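Local coordinates for endoglucanase (Clostridium thermocellum, PDB 2E4T), which hydrolyses beta-1,4-glucan linkages in cellulose and probably xyloglucan, the piece described being the glycoside hydrolase family 44 catalytic module of a larger multidomain enzyme, at residues G393-S396 and T400-G403; G29-L34 and A40-G45. All blocks are in the same frame, centred on the assembly; numbering follows the deposited sequence.

Contact 1. Residues G393-S396 and T400-G403. With ZN (zinc ion), chain B.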
loop_
_atom_site.group_PDB
_atom_site.type_symbol
_atom_site.label_atom_id
_atom_site.label_comp_id
_atom_site.label_asym_id
_atom_site.label_seq_id
_atom_site.Cartn_x
_atom_site.Cartn_y
_atom_site.Cartn_z
ATOM N N GLY A 393 2.914 6.248 -7.498
ATOM C CA GLY A 393 2.771 7.386 -8.391
ATOM C C GLY A 393 3.624 8.520 -7.895
ATOM O O GLY A 393 4.058 8.550 -6.744
ATOM N N ASP A 394 3.872 9.492 -8.780
ATOM C CA ASP A 394 4.865 10.528 -8.500
ATOM C C ASP A 394 4.257 11.820 -7.927
ATOM O O ASP A 394 3.040 11.942 -7.699
ATOM C CB ASP A 394 5.760 10.765 -9.718
ATOM C CG ASP A 394 5.086 11.474 -10.832
ATOM O OD1 ASP A 394 4.048 12.166 -10.598
ATOM O OD2 ASP A 394 5.623 11.386 -11.978
ATOM N N ALA A 395 5.147 12.796 -7.706
ATOM C CA ALA A 395 4.804 14.024 -7.022
ATOM C C ALA A 395 3.944 14.960 -7.860
ATOM O O ALA A 395 3.496 16.018 -7.376
ATOM C CB ALA A 395 6.083 14.722 -6.565
ATOM N N SER A 396 3.675 14.602 -9.132
ATOM C CA SER A 396 2.770 15.398 -9.947
ATOM C C SER A 396 1.298 15.155 -9.600
ATOM O O SER A 396 0.411 15.854 -10.099
ATOM C CB SER A 396 2.984 15.162 -11.438
ATOM O OG SER A 396 2.506 13.892 -11.838
ATOM N N THR A 400 -3.921 13.753 -5.287
ATOM C CA THR A 400 -3.704 12.570 -4.461
ATOM C C THR A 400 -2.958 12.972 -3.189
ATOM O O THR A 400 -3.256 12.498 -2.062
ATOM C CB THR A 400 -2.875 11.529 -5.240
ATOM O OG1 THR A 400 -3.407 11.372 -6.542
ATOM C CG2 THR A 400 -2.774 10.233 -4.493
ATOM N N GLU A 401 -1.933 13.822 -3.345
ATOM C CA GLU A 401 -1.139 14.266 -2.210
ATOM C C GLU A 401 -1.980 15.027 -1.198
ATOM O O GLU A 401 -1.820 14.858 0.023
ATOM C CB GLU A 401 0.026 15.127 -2.713
ATOM C CG GLU A 401 1.046 14.282 -3.448
ATOM C CD GLU A 401 2.085 15.131 -4.201
ATOM O OE1 GLU A 401 1.744 16.261 -4.695
ATOM O OE2 GLU A 401 3.245 14.666 -4.364
ATOM N N ALA A 402 -2.897 15.896 -1.679
ATOM C CA ALA A 402 -3.814 16.599 -0.779
ATOM C C ALA A 402 -4.670 15.565 -0.015
ATOM O O ALA A 402 -4.969 15.755 1.171
ATOM C CB ALA A 402 -4.692 17.543 -1.553
ATOM N N GLY A 403 -5.126 14.510 -0.708
ATOM C CA GLY A 403 -5.925 13.477 -0.054
ATOM C C GLY A 403 -5.176 12.816 1.106
ATOM O O GLY A 403 -5.769 12.523 2.165
HETATM ZN ZN ZN B . 3.199 17.044 -5.702
#
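The carboxylate of E401 reaches back from its helix and lies against the backbone of A395, where OE2 comes within 3.1 Å of A395 CA and 3.6 Å of A395 CB. The two residues are drawn together by a zinc ion that each of them binds. A395 offers its main-chain oxygen, with O 2.0 Å from the zinc, while E401 uses OE1 at 1.9 Å. The second carboxylate oxygen, E401 OE2, stands 2.7 Å from the metal, so the carboxylate is held very unequally, with one strong bond and one long approach. OE2 also has a hydrogen-bond partner beyond these segments. Between the two ligands, A395 O and E401 OE1 are 3.2 Å apart, a close spacing of two acceptors, probably made tolerable by the metal's positive charge. The glutamate chain runs out almost straight beyond CG (chi2 169°), with CG set anti to the carbonyl carbon, and this extension carries the acid from the first turn of helix 398-408 across to the loop. D35, through OD2, supplies a further ligand.

The loop is braced from within. D394 OD1 accepts from S396 N at 2.9 Å in an Asx turn, the amide coming from well above the carboxylate plane, and also from S396 OG at 2.6 Å on its syn lone pair. These two bonds hold the chain on both sides of A395, and the turn probably helps to present its carbonyl to the metal. N397 ND2 adds a bond to D394 O. The result is a zinc site at the junction of loop and helix N-terminus, just after strand 388-391, the last strand of the TIM barrel.

Contact 2. Residues G29-L34 and A40-G45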
loop_
_atom_site.group_PDB
_atom_site.type_symbol
_atom_site.label_atom_id
_atom_site.label_comp_id
_atom_site.label_asym_id
_atom_site.label_seq_id
_atom_site.Cartn_x
_atom_site.Cartn_y
_atom_site.Cartn_z
ATOM N N GLY A 29 0.956 5.655 3.428
ATOM C CA GLY A 29 2.312 5.586 2.908
ATOM C C GLY A 29 2.407 5.828 1.393
ATOM O O GLY A 29 1.407 5.958 0.666
ATOM N N SER A 30 3.681 5.817 0.926
ATOM C CA SER A 30 3.941 5.941 -0.503
ATOM C C SER A 30 5.163 5.064 -0.887
ATOM O O SER A 30 5.990 4.701 -0.055
ATOM C CB SER A 30 4.194 7.408 -0.934
ATOM O OG SER A 30 5.438 7.901 -0.453
ATOM N N ASN A 31 5.236 4.797 -2.196
ATOM C CA ASN A 31 6.410 4.185 -2.820
ATOM C C ASN A 31 7.415 5.222 -3.311
ATOM O O ASN A 31 8.629 4.988 -3.236
ATOM C CB ASN A 31 6.021 3.316 -4.003
ATOM C CG ASN A 31 5.334 2.031 -3.608
ATOM O OD1 ASN A 31 6.001 0.997 -3.409
ATOM N ND2 ASN A 31 3.994 2.018 -3.560
ATOM N N GLN A 32 6.918 6.338 -3.874
ATOM C CA GLN A 32 7.742 7.389 -4.441
ATOM C C GLN A 32 7.908 8.526 -3.432
ATOM O O GLN A 32 7.293 8.570 -2.359
ATOM C CB GLN A 32 7.114 7.932 -5.752
ATOM C CG GLN A 32 7.294 6.995 -6.940
ATOM C CD GLN A 32 6.609 5.661 -6.791
ATOM O OE1 GLN A 32 5.415 5.557 -6.498
ATOM N NE2 GLN A 32 7.385 4.584 -7.018
ATOM N N GLU A 33 8.758 9.500 -3.804
ATOM C CA GLU A 33 9.008 10.692 -2.989
ATOM C C GLU A 33 7.916 11.709 -3.317
ATOM O O GLU A 33 7.918 12.330 -4.390
ATOM C CB GLU A 33 10.401 11.254 -3.276
ATOM C CG GLU A 33 11.489 10.278 -2.820
ATOM C CD GLU A 33 12.916 10.690 -3.115
ATOM O OE1 GLU A 33 13.174 11.460 -4.072
ATOM O OE2 GLU A 33 13.834 10.215 -2.368
ATOM N N LEU A 34 6.960 11.865 -2.395
ATOM C CA LEU A 34 5.795 12.717 -2.590
ATOM C C LEU A 34 5.910 14.039 -1.845
ATOM O O LEU A 34 6.559 14.158 -0.814
ATOM C CB LEU A 34 4.527 12.026 -2.110
ATOM C CG LEU A 34 4.120 10.753 -2.848
ATOM C CD1 LEU A 34 2.759 10.258 -2.297
ATOM C CD2 LEU A 34 4.055 10.963 -4.343
ATOM N N ALA A 40 4.493 5.668 5.820
ATOM C CA ALA A 40 5.230 4.452 5.480
ATOM C C ALA A 40 5.900 4.736 4.115
ATOM O O ALA A 40 5.384 5.477 3.289
ATOM C CB ALA A 40 4.312 3.212 5.375
ATOM N N LYS A 41 7.083 4.103 3.949
ATOM C CA LYS A 41 7.783 4.131 2.672
ATOM C C LYS A 41 8.112 2.701 2.272
ATOM O O LYS A 41 8.708 1.954 3.058
ATOM C CB LYS A 41 9.082 4.953 2.760
ATOM C CG LYS A 41 8.866 6.447 2.744
ATOM C CD LYS A 41 8.153 6.993 1.496
ATOM C CE LYS A 41 8.776 6.631 0.166
ATOM N NZ LYS A 41 10.146 7.221 -0.023
ATOM N N ARG A 42 7.749 2.352 1.030
ATOM C CA ARG A 42 8.072 1.044 0.457
ATOM C C ARG A 42 9.116 1.200 -0.640
ATOM O O ARG A 42 8.943 2.008 -1.554
ATOM C CB ARG A 42 6.807 0.415 -0.151
ATOM C CG ARG A 42 7.099 -0.858 -0.965
ATOM C CD ARG A 42 5.797 -1.509 -1.354
ATOM N NE ARG A 42 5.917 -2.714 -2.161
ATOM C CZ ARG A 42 5.764 -2.787 -3.475
ATOM N NH1 ARG A 42 5.690 -1.704 -4.230
ATOM N NH2 ARG A 42 5.665 -4.030 -3.997
ATOM N N PHE A 43 10.189 0.375 -0.494
ATOM C CA PHE A 43 11.177 0.159 -1.547
ATOM C C PHE A 43 10.747 -1.116 -2.264
ATOM O O PHE A 43 10.899 -2.209 -1.698
ATOM C CB PHE A 43 12.559 -0.003 -0.895
ATOM C CG PHE A 43 13.651 -0.407 -1.847
ATOM C CD1 PHE A 43 14.212 0.536 -2.736
ATOM C CD2 PHE A 43 14.162 -1.703 -1.844
ATOM C CE1 PHE A 43 15.235 0.175 -3.616
ATOM C CE2 PHE A 43 15.244 -2.057 -2.705
ATOM C CZ PHE A 43 15.750 -1.112 -3.565
ATOM N N GLY A 44 10.089 -0.968 -3.419
ATOM C CA GLY A 44 9.482 -2.116 -4.053
ATOM C C GLY A 44 9.207 -1.821 -5.506
ATOM O O GLY A 44 9.616 -0.797 -6.057
ATOM N N GLY A 45 8.472 -2.743 -6.152
ATOM C CA GLY A 45 8.184 -2.630 -7.551
ATOM C C GLY A 45 9.239 -3.312 -8.428
ATOM O O GLY A 45 10.173 -3.961 -7.930
HETATM O O HOH W 1 10.598 6.773 -2.685
#
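N31, K41 and R42 carry most of the contact between two neighbouring parallel strands of the (beta/alpha)8 TIM barrel, 26-30 and 40-43, which are joined by a short connection without a helix. Their backbones bridge at S30 and K41: S30 N donates to A40 O at 2.9 Å, and S30 O receives R42 N at 3.1 Å. K41 CA also approaches S30 O as a CA-H...O contact.

Beyond the end of strand 26-30, the side chain of N31 runs alongside that of R42, the two pointing the same way. R42 is extended from CG to NE, with CG anti to the backbone N (chi1 171°), so that CB, CG and CD run along N31 OD1 before NH1 binds it from the guanidinium edge. That bond, NH1 to OD1 at 2.8 Å, is nearly straight at 167° and lies in the guanidinium plane, although the donor is tilted from the amide's own carbonyl plane; amide and guanidinium stand almost perpendicular, at 86°. G44 CA rests over one guanidinium face. The polar ends have further partners: N31 ND2 bonds F391 O and T358 O, while R42 makes a salt bridge with E359 and a hydrogen bond with N185. R42 is thereby pinned at the C-terminal end of the barrel, where glycosidases of this fold have their active site.

K41 follows the other course. Bent at chi2, chi3 and chi4, it folds back over the 29-34 segment, CE packing 3.4 Å from S30 O and 3.5 Å from Q32 O, while S30 OG is turned to Q32 O by a 2.7 Å bond. A single water then links K41 NZ to N31 O, accepting from the ammonium and donating to the carbonyl.

In the fold
The centres of the two contacts lie about 12 Å apart, and contact 2 comes first along the chain. It joins the first two strands of the barrel, 26-30 and 40-43, whereas contact 1 follows the last, 388-391, which pairs with 26-30 where the barrel closes. They meet directly: G393 N probably donates a hydrogen bond to Q32 OE1 at 2.8 Å, and L34 CD2 packs on the carbonyls of G393 and D394. L34 also leads into D35, a ligand of the zinc bound in contact 1. The metal therefore ties the loop after the first strand to the loop and helix after the last, across the seam of the barrel.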